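Local coordinates for protein 2-pyrone-4,6-dicarboxylic acid hydrolase, putative (Pseudomonas putida, PDB 2FFI) that probably hydrolyses the lactone ring of 2-pyrone-4,6-dicarboxylate, as a putative TIM-barrel lactonase of the amidohydrolase family, at residues Ala14-Ala19 / Trp233-Pro238; Phe54-Leu59 / Pro80-Gly85; Leu10-Ile15 / Leu268-Ala273; Asp162-His167 / Trp195-Gly200. All coordinates share one frame; numbering follows the deposited sequence.

Contact 1 (Ala14-Ala19 / Trp233-Pro238)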
loop_
_atom_site.group_PDB
_atom_site.type_symbol
_atom_site.label_atom_id
_atom_site.label_comp_id
_atom_site.label_asym_id
_atom_site.label_seq_id
_atom_site.Cartn_x
_atom_site.Cartn_y
_atom_site.Cartn_z
ATOM N N ALA A 14 8.773 -2.156 14.566
ATOM C CA ALA A 14 8.166 -2.765 13.375
ATOM C C ALA A 14 7.352 -1.728 12.611
ATOM O O ALA A 14 6.763 -0.833 13.219
ATOM C CB ALA A 14 7.294 -3.952 13.754
ATOM N N ILE A 15 7.313 -1.863 11.282
ATOM C CA ILE A 15 6.602 -0.915 10.414
ATOM C C ILE A 15 5.427 -1.452 9.601
ATOM O O ILE A 15 5.581 -2.362 8.791
ATOM C CB ILE A 15 7.547 -0.256 9.390
ATOM C CG1 ILE A 15 8.745 0.398 10.097
ATOM C CG2 ILE A 15 6.769 0.781 8.588
ATOM C CD1 ILE A 15 9.901 0.758 9.158
ATOM N N ASP A 16 4.257 -0.851 9.815
ATOM C CA ASP A 16 3.025 -1.213 9.098
ATOM C C ASP A 16 2.924 -0.387 7.818
ATOM O O ASP A 16 2.782 0.823 7.888
ATOM C CB ASP A 16 1.785 -0.916 9.971
ATOM C CG ASP A 16 0.471 -0.967 9.184
ATOM O OD1 ASP A 16 -0.584 -0.624 9.779
ATOM O OD2 ASP A 16 0.487 -1.354 7.982
ATOM N N SER A 17 2.993 -1.018 6.653
ATOM C CA SER A 17 2.858 -0.254 5.417
ATOM C C SER A 17 1.399 -0.374 4.984
ATOM O O SER A 17 0.779 -1.407 5.175
ATOM C CB SER A 17 3.795 -0.790 4.325
ATOM O OG SER A 17 3.502 -2.133 3.997
ATOM N N HIS A 18 0.834 0.690 4.440
ATOM C CA HIS A 18 -0.566 0.668 3.994
ATOM C C HIS A 18 -1.622 0.675 5.114
ATOM O O HIS A 18 -1.820 -0.307 5.818
ATOM C CB HIS A 18 -0.816 -0.534 3.079
ATOM C CG HIS A 18 -1.860 -0.285 2.041
ATOM N ND1 HIS A 18 -3.201 -0.188 2.340
ATOM C CD2 HIS A 18 -1.757 -0.098 0.705
ATOM C CE1 HIS A 18 -3.881 0.044 1.232
ATOM N NE2 HIS A 18 -3.028 0.104 0.225
ATOM N N ALA A 19 -2.315 1.797 5.244
ATOM C CA ALA A 19 -3.359 1.970 6.247
ATOM C C ALA A 19 -4.076 3.303 5.968
ATOM O O ALA A 19 -3.498 4.202 5.362
ATOM C CB ALA A 19 -2.742 1.969 7.641
ATOM N N TRP A 233 4.708 -6.214 4.687
ATOM C CA TRP A 233 3.367 -6.466 5.202
ATOM C C TRP A 233 2.550 -5.220 5.495
ATOM O O TRP A 233 3.063 -4.235 6.019
ATOM C CB TRP A 233 3.438 -7.292 6.489
ATOM C CG TRP A 233 2.096 -7.516 7.136
ATOM C CD1 TRP A 233 1.226 -8.542 6.895
ATOM C CD2 TRP A 233 1.483 -6.695 8.156
ATOM N NE1 TRP A 233 0.113 -8.411 7.706
ATOM C CE2 TRP A 233 0.249 -7.294 8.488
ATOM C CE3 TRP A 233 1.861 -5.514 8.817
ATOM C CZ2 TRP A 233 -0.606 -6.762 9.454
ATOM C CZ3 TRP A 233 0.999 -4.974 9.784
ATOM C CH2 TRP A 233 -0.218 -5.605 10.093
ATOM N N GLY A 234 1.264 -5.288 5.175
ATOM C CA GLY A 234 0.369 -4.178 5.452
ATOM C C GLY A 234 -0.842 -4.638 6.249
ATOM O O GLY A 234 -1.242 -5.786 6.144
ATOM N N SER A 235 -1.425 -3.774 7.066
ATOM C CA SER A 235 -2.589 -4.192 7.823
ATOM C C SER A 235 -3.839 -3.867 7.005
ATOM O O SER A 235 -4.835 -4.600 7.035
ATOM C CB SER A 235 -2.647 -3.464 9.165
ATOM O OG SER A 235 -2.722 -2.056 8.989
ATOM N N ASP A 236 -3.783 -2.755 6.280
ATOM C CA ASP A 236 -4.896 -2.311 5.449
ATOM C C ASP A 236 -6.049 -1.784 6.286
ATOM O O ASP A 236 -7.176 -1.665 5.808
ATOM C CB ASP A 236 -5.401 -3.447 4.563
ATOM C CG ASP A 236 -6.275 -2.946 3.450
ATOM O OD1 ASP A 236 -7.080 -3.732 2.913
ATOM O OD2 ASP A 236 -6.139 -1.755 3.104
ATOM N N TRP A 237 -5.751 -1.490 7.545
ATOM C CA TRP A 237 -6.729 -0.977 8.496
ATOM C C TRP A 237 -7.303 0.322 7.922
ATOM O O TRP A 237 -6.612 1.042 7.203
ATOM C CB TRP A 237 -6.018 -0.697 9.824
ATOM C CG TRP A 237 -6.921 -0.251 10.933
ATOM C CD1 TRP A 237 -7.597 -1.053 11.803
ATOM C CD2 TRP A 237 -7.231 1.093 11.300
ATOM N NE1 TRP A 237 -8.302 -0.299 12.686
ATOM C CE2 TRP A 237 -8.104 1.025 12.404
ATOM C CE3 TRP A 237 -6.866 2.348 10.799
ATOM C CZ2 TRP A 237 -8.618 2.172 13.033
ATOM C CZ3 TRP A 237 -7.375 3.494 11.420
ATOM C CH2 TRP A 237 -8.248 3.392 12.527
ATOM N N PRO A 238 -8.568 0.650 8.238
ATOM C CA PRO A 238 -9.475 -0.103 9.102
ATOM C C PRO A 238 -10.160 -1.265 8.382
ATOM O O PRO A 238 -11.178 -1.781 8.848
ATOM C CB PRO A 238 -10.450 0.960 9.545
ATOM C CG PRO A 238 -10.602 1.764 8.309
ATOM C CD PRO A 238 -9.193 1.915 7.806
#
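Ser17 and Trp233 begin the backbone bonding: Ser17 N gives to Trp233 O over 3.3 Å. Further along, Asp236 N donates to His18 O at 3.2 Å.

Side-chain hydroxyls add to this. Trp233 O also accepts from Ser17 OG, 2.9 Å away and 66° out of the carbonyl plane, so one oxygen is gripped by two donors of the same residue. With OG between its own backbone N and carbonyl carbon (chi1 61°), the Ser17 hydroxyl is brought round to the oxygen its amide already holds. The Asp16 carboxylate is held by Ser235 at both oxygens: Ser235 OG donates to OD1 on the syn side at 2.7 Å, and Ser235 N donates to OD2 from above the carboxylate plane at 3.2 Å. Tyr45 OH also bonds OD1, which further limits rotation of the group.

Here the first strand of the TIM barrel, 15-16, meets the last, 231-234, and the barrel closes. His18 and His20 form the His-x-His pattern that follows the first strand in many amidohydrolases.

Among the charged and aromatic groups, the His18 ring runs alongside the Asp236 carboxylate, their planes 73° apart. Asp236 has its main partner in Arg203, through a salt bridge, and sits near a bound phosphate.

In the packing, Trp233 CZ3 comes within 4.1 Å of Asp16 OD2, while the Trp233 ring stacks on Phe54 and meets Phe255 edge-to-face.

Contact 2 (Phe54-Leu59 / Pro80-Gly85)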
loop_
_atom_site.group_PDB
_atom_site.type_symbol
_atom_site.label_atom_id
_atom_site.label_comp_id
_atom_site.label_asym_id
_atom_site.label_seq_id
_atom_site.Cartn_x
_atom_site.Cartn_y
_atom_site.Cartn_z
ATOM N N PHE A 54 3.955 -3.244 16.111
ATOM C CA PHE A 54 4.265 -2.140 15.193
ATOM C C PHE A 54 4.350 -0.765 15.841
ATOM O O PHE A 54 3.473 -0.370 16.593
ATOM C CB PHE A 54 3.232 -2.110 14.079
ATOM C CG PHE A 54 2.874 -3.462 13.581
ATOM C CD1 PHE A 54 1.902 -4.215 14.222
ATOM C CD2 PHE A 54 3.556 -4.017 12.515
ATOM C CE1 PHE A 54 1.613 -5.514 13.799
ATOM C CE2 PHE A 54 3.281 -5.302 12.086
ATOM C CZ PHE A 54 2.307 -6.060 12.730
ATOM N N SER A 55 5.401 -0.029 15.506
ATOM C CA SER A 55 5.654 1.295 16.065
ATOM C C SER A 55 5.552 2.424 15.039
ATOM O O SER A 55 5.329 3.583 15.393
ATOM C CB SER A 55 7.062 1.324 16.682
ATOM O OG SER A 55 8.060 0.917 15.738
ATOM N N HIS A 56 5.729 2.084 13.769
ATOM C CA HIS A 56 5.685 3.066 12.702
ATOM C C HIS A 56 4.695 2.574 11.668
ATOM O O HIS A 56 4.464 1.363 11.552
ATOM C CB HIS A 56 7.081 3.224 12.097
ATOM C CG HIS A 56 8.054 3.919 13.002
ATOM N ND1 HIS A 56 8.160 5.294 13.066
ATOM C CD2 HIS A 56 8.937 3.436 13.910
ATOM C CE1 HIS A 56 9.066 5.626 13.968
ATOM N NE2 HIS A 56 9.553 4.518 14.495
ATOM N N GLY A 57 4.105 3.499 10.919
ATOM C CA GLY A 57 3.130 3.111 9.915
ATOM C C GLY A 57 3.101 4.064 8.740
ATOM O O GLY A 57 3.663 5.153 8.806
ATOM N N VAL A 58 2.444 3.637 7.665
ATOM C CA VAL A 58 2.306 4.408 6.443
ATOM C C VAL A 58 0.835 4.723 6.173
ATOM O O VAL A 58 0.023 3.819 5.948
ATOM C CB VAL A 58 2.846 3.621 5.256
ATOM C CG1 VAL A 58 2.723 4.446 3.993
ATOM C CG2 VAL A 58 4.283 3.232 5.526
ATOM N N LEU A 59 0.483 6.002 6.197
ATOM C CA LEU A 59 -0.896 6.405 5.931
ATOM C C LEU A 59 -1.097 6.512 4.430
ATOM O O LEU A 59 -0.447 7.292 3.766
ATOM C CB LEU A 59 -1.196 7.766 6.570
ATOM C CG LEU A 59 -1.070 7.901 8.093
ATOM C CD1 LEU A 59 -1.401 9.313 8.534
ATOM C CD2 LEU A 59 -2.003 6.888 8.765
ATOM N N PRO A 80 5.069 13.336 14.203
ATOM C CA PRO A 80 6.263 13.439 13.355
ATOM C C PRO A 80 7.232 12.254 13.450
ATOM O O PRO A 80 7.529 11.762 14.535
ATOM C CB PRO A 80 6.884 14.756 13.815
ATOM C CG PRO A 80 6.477 14.832 15.265
ATOM C CD PRO A 80 5.033 14.422 15.203
ATOM N N GLY A 81 7.719 11.810 12.295
ATOM C CA GLY A 81 8.653 10.708 12.257
ATOM C C GLY A 81 7.990 9.351 12.319
ATOM O O GLY A 81 8.408 8.423 11.626
ATOM N N GLN A 82 6.940 9.235 13.125
ATOM C CA GLN A 82 6.235 7.960 13.292
ATOM C C GLN A 82 5.524 7.423 12.053
ATOM O O GLN A 82 5.355 6.217 11.909
ATOM C CB GLN A 82 5.236 8.067 14.458
ATOM C CG GLN A 82 4.504 6.760 14.777
ATOM C CD GLN A 82 3.942 6.705 16.199
ATOM O OE1 GLN A 82 3.333 7.670 16.674
ATOM N NE2 GLN A 82 4.126 5.563 16.876
ATOM N N LEU A 83 5.132 8.307 11.145
ATOM C CA LEU A 83 4.419 7.872 9.959
ATOM C C LEU A 83 4.984 8.462 8.689
ATOM O O LEU A 83 5.722 9.444 8.737
ATOM C CB LEU A 83 2.952 8.277 10.067
ATOM C CG LEU A 83 2.182 7.750 11.273
ATOM C CD1 LEU A 83 0.797 8.390 11.348
ATOM C CD2 LEU A 83 2.093 6.229 11.172
ATOM N N ARG A 84 4.631 7.870 7.549
ATOM C CA ARG A 84 5.087 8.398 6.270
ATOM C C ARG A 84 3.905 8.649 5.352
ATOM O O ARG A 84 3.668 9.774 4.917
ATOM C CB ARG A 84 6.081 7.460 5.593
ATOM C CG ARG A 84 7.444 7.449 6.259
ATOM C CD ARG A 84 8.100 8.824 6.269
ATOM N NE ARG A 84 9.402 8.724 6.907
ATOM C CZ ARG A 84 9.689 9.228 8.100
ATOM N NH1 ARG A 84 10.910 9.075 8.607
ATOM N NH2 ARG A 84 8.769 9.908 8.770
ATOM N N GLY A 85 3.147 7.608 5.056
ATOM C CA GLY A 85 1.996 7.803 4.194
ATOM C C GLY A 85 2.206 8.266 2.754
ATOM O O GLY A 85 3.120 9.037 2.447
#
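The His56 ring turns an edge to Gln82, with ND1 giving a hydrogen bond to Gln82 O at 3.2 Å. That bond arrives almost side-on to the carbonyl, the C=O...N angle being 97°, and is bent at the ring as well. Gly81 O lies near the same edge. At the other nitrogen NE2 bonds Leu10 O, so both ring nitrogens have carbonyl partners, and the ring of Phe279 packs against the imidazole. The second flat group is the Gln82 amide: its NE2 bonds Ser55 O at 2.8 Å, the oxygen close to the amide plane. An extended chain, CG anti to the backbone N (chi1 -176°), carries the amide out to that carbonyl.

Gln82 O is gripped twice, because Gly57 N also donates to it, at 3.2 Å. Gly57 O in turn accepts from Arg84 N at 3.1 Å. Gly57 thus bonds on both sides of Leu83, as in a parallel bridge.

Beyond the bridge the contact becomes apolar. Leu59 and Leu83 meet at an angle, CD1 to CD1 3.7 Å, and both pack on Leu76 of helix 70-78. Val58 CG1 lies over the backbone of Gly85, 3.4 Å from its N.

Strand 56-57, helix 70-78 and the extended residues 80-85 follow one another as a beta-alpha-beta unit would, with 80-85, though not a regular strand, probably standing in for the third strand of the TIM barrel.

Contact 3 (Leu10-Ile15 / Leu268-Ala273)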
loop_
_atom_site.group_PDB
_atom_site.type_symbol
_atom_site.label_atom_id
_atom_site.label_comp_id
_atom_site.label_asym_id
_atom_site.label_seq_id
_atom_site.Cartn_x
_atom_site.Cartn_y
_atom_site.Cartn_z
ATOM N N LEU A 10 8.456 5.988 18.942
ATOM C CA LEU A 10 9.918 6.242 19.130
ATOM C C LEU A 10 10.710 5.060 18.569
ATOM O O LEU A 10 10.994 5.020 17.372
ATOM C CB LEU A 10 10.240 6.429 20.619
ATOM C CG LEU A 10 11.623 7.014 20.933
ATOM C CD1 LEU A 10 11.636 8.510 20.614
ATOM C CD2 LEU A 10 11.962 6.797 22.401
ATOM N N HIS A 11 11.050 4.099 19.429
ATOM C CA HIS A 11 11.817 2.914 19.027
ATOM C C HIS A 11 11.259 2.183 17.794
ATOM O O HIS A 11 10.142 1.674 17.815
ATOM C CB HIS A 11 11.910 1.926 20.202
ATOM C CG HIS A 11 12.903 2.314 21.256
ATOM N ND1 HIS A 11 14.259 2.090 21.121
ATOM C CD2 HIS A 11 12.738 2.914 22.457
ATOM C CE1 HIS A 11 14.884 2.539 22.196
ATOM N NE2 HIS A 11 13.984 3.045 23.022
ATOM N N LEU A 12 12.066 2.126 16.734
ATOM C CA LEU A 12 11.698 1.467 15.484
ATOM C C LEU A 12 11.675 -0.037 15.696
ATOM O O LEU A 12 12.666 -0.732 15.441
ATOM C CB LEU A 12 12.702 1.828 14.379
ATOM C CG LEU A 12 12.545 1.256 12.957
ATOM C CD1 LEU A 12 11.350 1.862 12.259
ATOM C CD2 LEU A 12 13.785 1.544 12.155
ATOM N N THR A 13 10.539 -0.542 16.157
ATOM C CA THR A 13 10.389 -1.967 16.420
ATOM C C THR A 13 9.795 -2.726 15.212
ATOM O O THR A 13 10.262 -3.818 14.876
ATOM C CB THR A 13 9.525 -2.171 17.673
ATOM O OG1 THR A 13 9.521 -3.555 18.028
ATOM C CG2 THR A 13 8.102 -1.700 17.427
ATOM N N ALA A 14 8.773 -2.156 14.566
ATOM C CA ALA A 14 8.166 -2.765 13.375
ATOM C C ALA A 14 7.352 -1.728 12.611
ATOM O O ALA A 14 6.763 -0.833 13.219
ATOM C CB ALA A 14 7.294 -3.952 13.754
ATOM N N ILE A 15 7.313 -1.863 11.282
ATOM C CA ILE A 15 6.602 -0.915 10.414
ATOM C C ILE A 15 5.427 -1.452 9.601
ATOM O O ILE A 15 5.581 -2.362 8.791
ATOM C CB ILE A 15 7.547 -0.256 9.390
ATOM C CG1 ILE A 15 8.745 0.398 10.097
ATOM C CG2 ILE A 15 6.769 0.781 8.588
ATOM C CD1 ILE A 15 9.901 0.758 9.158
ATOM N N LEU A 268 9.398 -8.409 6.131
ATOM C CA LEU A 268 8.040 -7.983 5.887
ATOM C C LEU A 268 7.505 -7.007 6.914
ATOM O O LEU A 268 6.586 -6.226 6.613
ATOM C CB LEU A 268 7.110 -9.196 5.818
ATOM C CG LEU A 268 7.387 -10.267 4.756
ATOM C CD1 LEU A 268 6.392 -11.403 4.933
ATOM C CD2 LEU A 268 7.295 -9.688 3.362
ATOM N N LEU A 269 8.065 -7.024 8.118
ATOM C CA LEU A 269 7.562 -6.145 9.162
ATOM C C LEU A 269 8.453 -4.961 9.476
ATOM O O LEU A 269 8.057 -4.070 10.218
ATOM C CB LEU A 269 7.327 -6.947 10.434
ATOM C CG LEU A 269 6.545 -8.269 10.339
ATOM C CD1 LEU A 269 6.293 -8.727 11.768
ATOM C CD2 LEU A 269 5.208 -8.113 9.596
ATOM N N LEU A 270 9.641 -4.923 8.892
ATOM C CA LEU A 270 10.533 -3.822 9.174
ATOM C C LEU A 270 11.526 -3.452 8.064
ATOM O O LEU A 270 11.383 -2.419 7.411
ATOM C CB LEU A 270 11.300 -4.127 10.455
ATOM C CG LEU A 270 12.185 -2.987 10.960
ATOM C CD1 LEU A 270 11.331 -1.883 11.529
ATOM C CD2 LEU A 270 13.109 -3.516 11.992
ATOM N N ASP A 271 12.545 -4.290 7.881
ATOM C CA ASP A 271 13.595 -4.057 6.894
ATOM C C ASP A 271 13.132 -3.457 5.582
ATOM O O ASP A 271 13.490 -2.324 5.271
ATOM C CB ASP A 271 14.364 -5.352 6.651
ATOM C CG ASP A 271 15.310 -5.687 7.797
ATOM O OD1 ASP A 271 15.146 -5.079 8.886
ATOM O OD2 ASP A 271 16.211 -6.552 7.605
ATOM N N THR A 272 12.344 -4.203 4.818
ATOM C CA THR A 272 11.842 -3.694 3.554
ATOM C C THR A 272 11.140 -2.347 3.673
ATOM O O THR A 272 11.593 -1.365 3.105
ATOM C CB THR A 272 10.876 -4.688 2.906
ATOM O OG1 THR A 272 11.540 -5.940 2.723
ATOM C CG2 THR A 272 10.427 -4.190 1.546
ATOM N N ALA A 273 10.038 -2.281 4.404
ATOM C CA ALA A 273 9.345 -1.013 4.503
ATOM C C ALA A 273 10.265 0.091 4.992
ATOM O O ALA A 273 10.128 1.241 4.578
ATOM C CB ALA A 273 8.147 -1.133 5.415
HETATM O O HOH W 1 6.203 -3.322 6.425
#
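Leu12, Ala14 and Ile15 pack on Leu269, Leu270 and Ala273 in a mainly apolar contact, pinned by one backbone hydrogen bond, that seats the N-terminal approach to the first strand of the TIM barrel on its last helix, 262-276. Leu270 CD1 is the point of convergence, touching Leu12 CG and also Ile15 CG1, each at 3.7 Å. With CG anti to the backbone N (chi1 -174°), Leu270 reaches out to residues 10-15 and crosses Ile15 at about a right angle. An inverse gamma turn centred on Leu12 bends the chain ahead of the strand.

The other branch of Ile15 faces the helix further on: CG2 packs on Ala273 CB at 4.0 Å, the Ala273 CB pointing toward residues 10-15. Phe279 covers Leu12 and Ile15 from the chain beyond the helix.

Between these apolar patches Ile15 N donates to Leu269 O at an N-H...O angle of 161°. The helix has a wider, pi-type turn at 268-271, which includes this acceptor. A water bridges Ile15 O (2.6 Å) and Leu268 O (2.9 Å).

Contact 4 (Asp162-His167 / Trp195-Gly200). With PO4 (phosphate ion), chain C.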
loop_
_atom_site.group_PDB
_atom_site.type_symbol
_atom_site.label_atom_id
_atom_site.label_comp_id
_atom_site.label_asym_id
_atom_site.label_seq_id
_atom_site.Cartn_x
_atom_site.Cartn_y
_atom_site.Cartn_z
ATOM N N ASP A 162 10.335 3.439 -8.599
ATOM C CA ASP A 162 9.872 2.338 -7.782
ATOM C C ASP A 162 8.384 2.114 -7.999
ATOM O O ASP A 162 7.592 3.060 -8.066
ATOM C CB ASP A 162 10.148 2.631 -6.306
ATOM C CG ASP A 162 11.636 2.682 -5.984
ATOM O OD1 ASP A 162 12.009 3.425 -5.041
ATOM O OD2 ASP A 162 12.422 1.977 -6.656
ATOM N N ILE A 163 8.013 0.846 -8.119
ATOM C CA ILE A 163 6.629 0.479 -8.325
ATOM C C ILE A 163 6.204 -0.479 -7.209
ATOM O O ILE A 163 6.767 -1.579 -7.067
ATOM C CB ILE A 163 6.440 -0.218 -9.682
ATOM C CG1 ILE A 163 6.963 0.683 -10.803
ATOM C CG2 ILE A 163 4.971 -0.574 -9.867
ATOM C CD1 ILE A 163 7.137 -0.025 -12.146
ATOM N N VAL A 164 5.212 -0.044 -6.430
ATOM C CA VAL A 164 4.650 -0.817 -5.333
ATOM C C VAL A 164 3.283 -1.390 -5.704
ATOM O O VAL A 164 2.354 -0.628 -5.974
ATOM C CB VAL A 164 4.461 0.054 -4.079
ATOM C CG1 VAL A 164 3.850 -0.782 -2.965
ATOM C CG2 VAL A 164 5.789 0.635 -3.633
ATOM N N ILE A 165 3.169 -2.722 -5.685
ATOM C CA ILE A 165 1.928 -3.424 -6.018
ATOM C C ILE A 165 1.141 -3.796 -4.761
ATOM O O ILE A 165 1.680 -4.431 -3.860
ATOM C CB ILE A 165 2.239 -4.702 -6.834
ATOM C CG1 ILE A 165 2.938 -4.321 -8.127
ATOM C CG2 ILE A 165 0.965 -5.426 -7.226
ATOM C CD1 ILE A 165 3.416 -5.498 -8.896
ATOM N N ASP A 166 -0.136 -3.404 -4.715
ATOM C CA ASP A 166 -1.001 -3.660 -3.558
ATOM C C ASP A 166 -1.646 -5.035 -3.472
ATOM O O ASP A 166 -2.065 -5.605 -4.477
ATOM C CB ASP A 166 -2.128 -2.629 -3.495
ATOM C CG ASP A 166 -1.637 -1.230 -3.182
ATOM O OD1 ASP A 166 -2.497 -0.322 -3.124
ATOM O OD2 ASP A 166 -0.412 -1.030 -2.995
ATOM N N HIS A 167 -1.735 -5.545 -2.247
ATOM C CA HIS A 167 -2.350 -6.830 -1.945
ATOM C C HIS A 167 -2.014 -7.964 -2.887
ATOM O O HIS A 167 -2.867 -8.418 -3.635
ATOM C CB HIS A 167 -3.867 -6.688 -1.904
ATOM C CG HIS A 167 -4.341 -5.474 -1.176
ATOM N ND1 HIS A 167 -3.744 -5.021 -0.023
ATOM C CD2 HIS A 167 -5.365 -4.624 -1.429
ATOM C CE1 HIS A 167 -4.377 -3.943 0.405
ATOM N NE2 HIS A 167 -5.364 -3.683 -0.431
ATOM N N TRP A 195 8.181 -3.430 -6.071
ATOM C CA TRP A 195 7.810 -3.873 -4.736
ATOM C C TRP A 195 6.408 -4.424 -4.772
ATOM O O TRP A 195 5.557 -3.985 -5.551
ATOM C CB TRP A 195 7.837 -2.704 -3.753
ATOM C CG TRP A 195 9.178 -2.402 -3.219
ATOM C CD1 TRP A 195 9.706 -2.826 -2.036
ATOM C CD2 TRP A 195 10.193 -1.640 -3.863
ATOM N NE1 TRP A 195 11.001 -2.378 -1.901
ATOM C CE2 TRP A 195 11.325 -1.651 -3.012
ATOM C CE3 TRP A 195 10.264 -0.961 -5.081
ATOM C CZ2 TRP A 195 12.505 -0.998 -3.339
ATOM C CZ3 TRP A 195 11.440 -0.313 -5.410
ATOM C CH2 TRP A 195 12.549 -0.337 -4.543
ATOM N N VAL A 196 6.168 -5.393 -3.907
ATOM C CA VAL A 196 4.867 -5.995 -3.821
ATOM C C VAL A 196 4.468 -6.084 -2.354
ATOM O O VAL A 196 5.235 -6.559 -1.510
ATOM C CB VAL A 196 4.876 -7.387 -4.457
ATOM C CG1 VAL A 196 6.035 -8.181 -3.904
ATOM C CG2 VAL A 196 3.551 -8.088 -4.186
ATOM N N LYS A 197 3.266 -5.603 -2.058
ATOM C CA LYS A 197 2.746 -5.618 -0.700
ATOM C C LYS A 197 1.907 -6.852 -0.416
ATOM O O LYS A 197 1.008 -7.208 -1.182
ATOM C CB LYS A 197 1.904 -4.366 -0.419
ATOM C CG LYS A 197 2.696 -3.211 0.143
ATOM C CD LYS A 197 1.820 -2.155 0.814
ATOM C CE LYS A 197 1.496 -1.000 -0.121
ATOM N NZ LYS A 197 1.222 0.277 0.604
ATOM N N VAL A 198 2.232 -7.514 0.689
ATOM C CA VAL A 198 1.504 -8.692 1.129
ATOM C C VAL A 198 0.568 -8.192 2.241
ATOM O O VAL A 198 0.954 -8.040 3.396
ATOM C CB VAL A 198 2.486 -9.789 1.631
ATOM C CG1 VAL A 198 3.755 -9.164 2.166
ATOM C CG2 VAL A 198 1.817 -10.644 2.705
ATOM N N SER A 199 -0.665 -7.903 1.854
ATOM C CA SER A 199 -1.665 -7.371 2.766
ATOM C C SER A 199 -3.095 -7.625 2.301
ATOM O O SER A 199 -3.356 -7.897 1.127
ATOM C CB SER A 199 -1.458 -5.855 2.950
ATOM O OG SER A 199 -1.539 -5.142 1.719
ATOM N N GLY A 200 -4.019 -7.513 3.244
ATOM C CA GLY A 200 -5.421 -7.718 2.939
ATOM C C GLY A 200 -5.686 -8.990 2.183
ATOM O O GLY A 200 -6.231 -8.950 1.085
HETATM P P PO4 C . -7.488 -0.152 0.134
HETATM O O1 PO4 C . -6.812 1.142 -0.132
HETATM O O2 PO4 C . -8.486 -0.426 -0.930
HETATM O O3 PO4 C . -6.483 -1.241 0.149
HETATM O O4 PO4 C . -8.175 -0.082 1.447
#
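Strands 163-165 and 195-199 run parallel, their axes 4.3 Å apart at closest and 25° askew, bonded in turn from Trp195 N to Ile163 O, Ile165 N to Trp195 O and Lys197 N to Ile165 O. They are neighbouring strands of the TIM barrel, joined as a beta-alpha-beta unit through helix 182-185. Val164 pairs with Trp195 on one face of the sheet, Val164 CG2 lying 3.9 Å from Trp195 CB. Ile165 and Val196 occupy the other face, where Ile165 packs on helix 149-156.

At the start of the strands the Asp162 carboxylate stands at the edge of the Trp195 ring, the planes 73° apart, though its exact closeness is doubtful. Further along, Lys197 turns over Val164, with CE 3.7 Å from Val164 CG1. A bend at chi3 (-96°) steers the chain alongside Asp166. Asp166 OD2 stays 4.2 Å from Lys197 NZ, too far for a salt bridge. Each finds its partner outside the pair: Lys197 NZ in Glu141, and Asp166 OD1 in Arg110.

The C-terminal ends lead to a pocket holding a phosphate, probably from the crystallisation liquor. In this fold the active site lies at that end of the barrel. Asp166 CB sits over one face of the His167 ring. Ser199 OG bonds His167 ND1 at the ring edge, 2.8 Å away, which helps to set the ring's rotation and makes Ser199 a second-shell residue to the anion. Arg110 also bonds the phosphate, and His167 NE2 donates to its O3 at 2.7 Å.

In the fold
Contacts 3 and 1 both start from the N-terminal stretch and share Ala14 and Ile15. Contact 3 closes the longer loop, bringing residues 10-15 to the final helix; contact 1 closes one almost as long, joining the first barrel strand to the last. Contact 2, a short local loop round helix 70-78, is nested inside both, as is contact 4, and these two follow in series without touching, their centres about 17 Å apart. Ala14 and Asp16 pair with Ser55 and His56, so contact 2 extends the sheet of contact 1, while Gly234 N probably bonds Val198 O, linking contacts 1 and 4. Contacts 1 and 3 join the chain's ends, 2 and 4 neighbouring parts of the barrel wall.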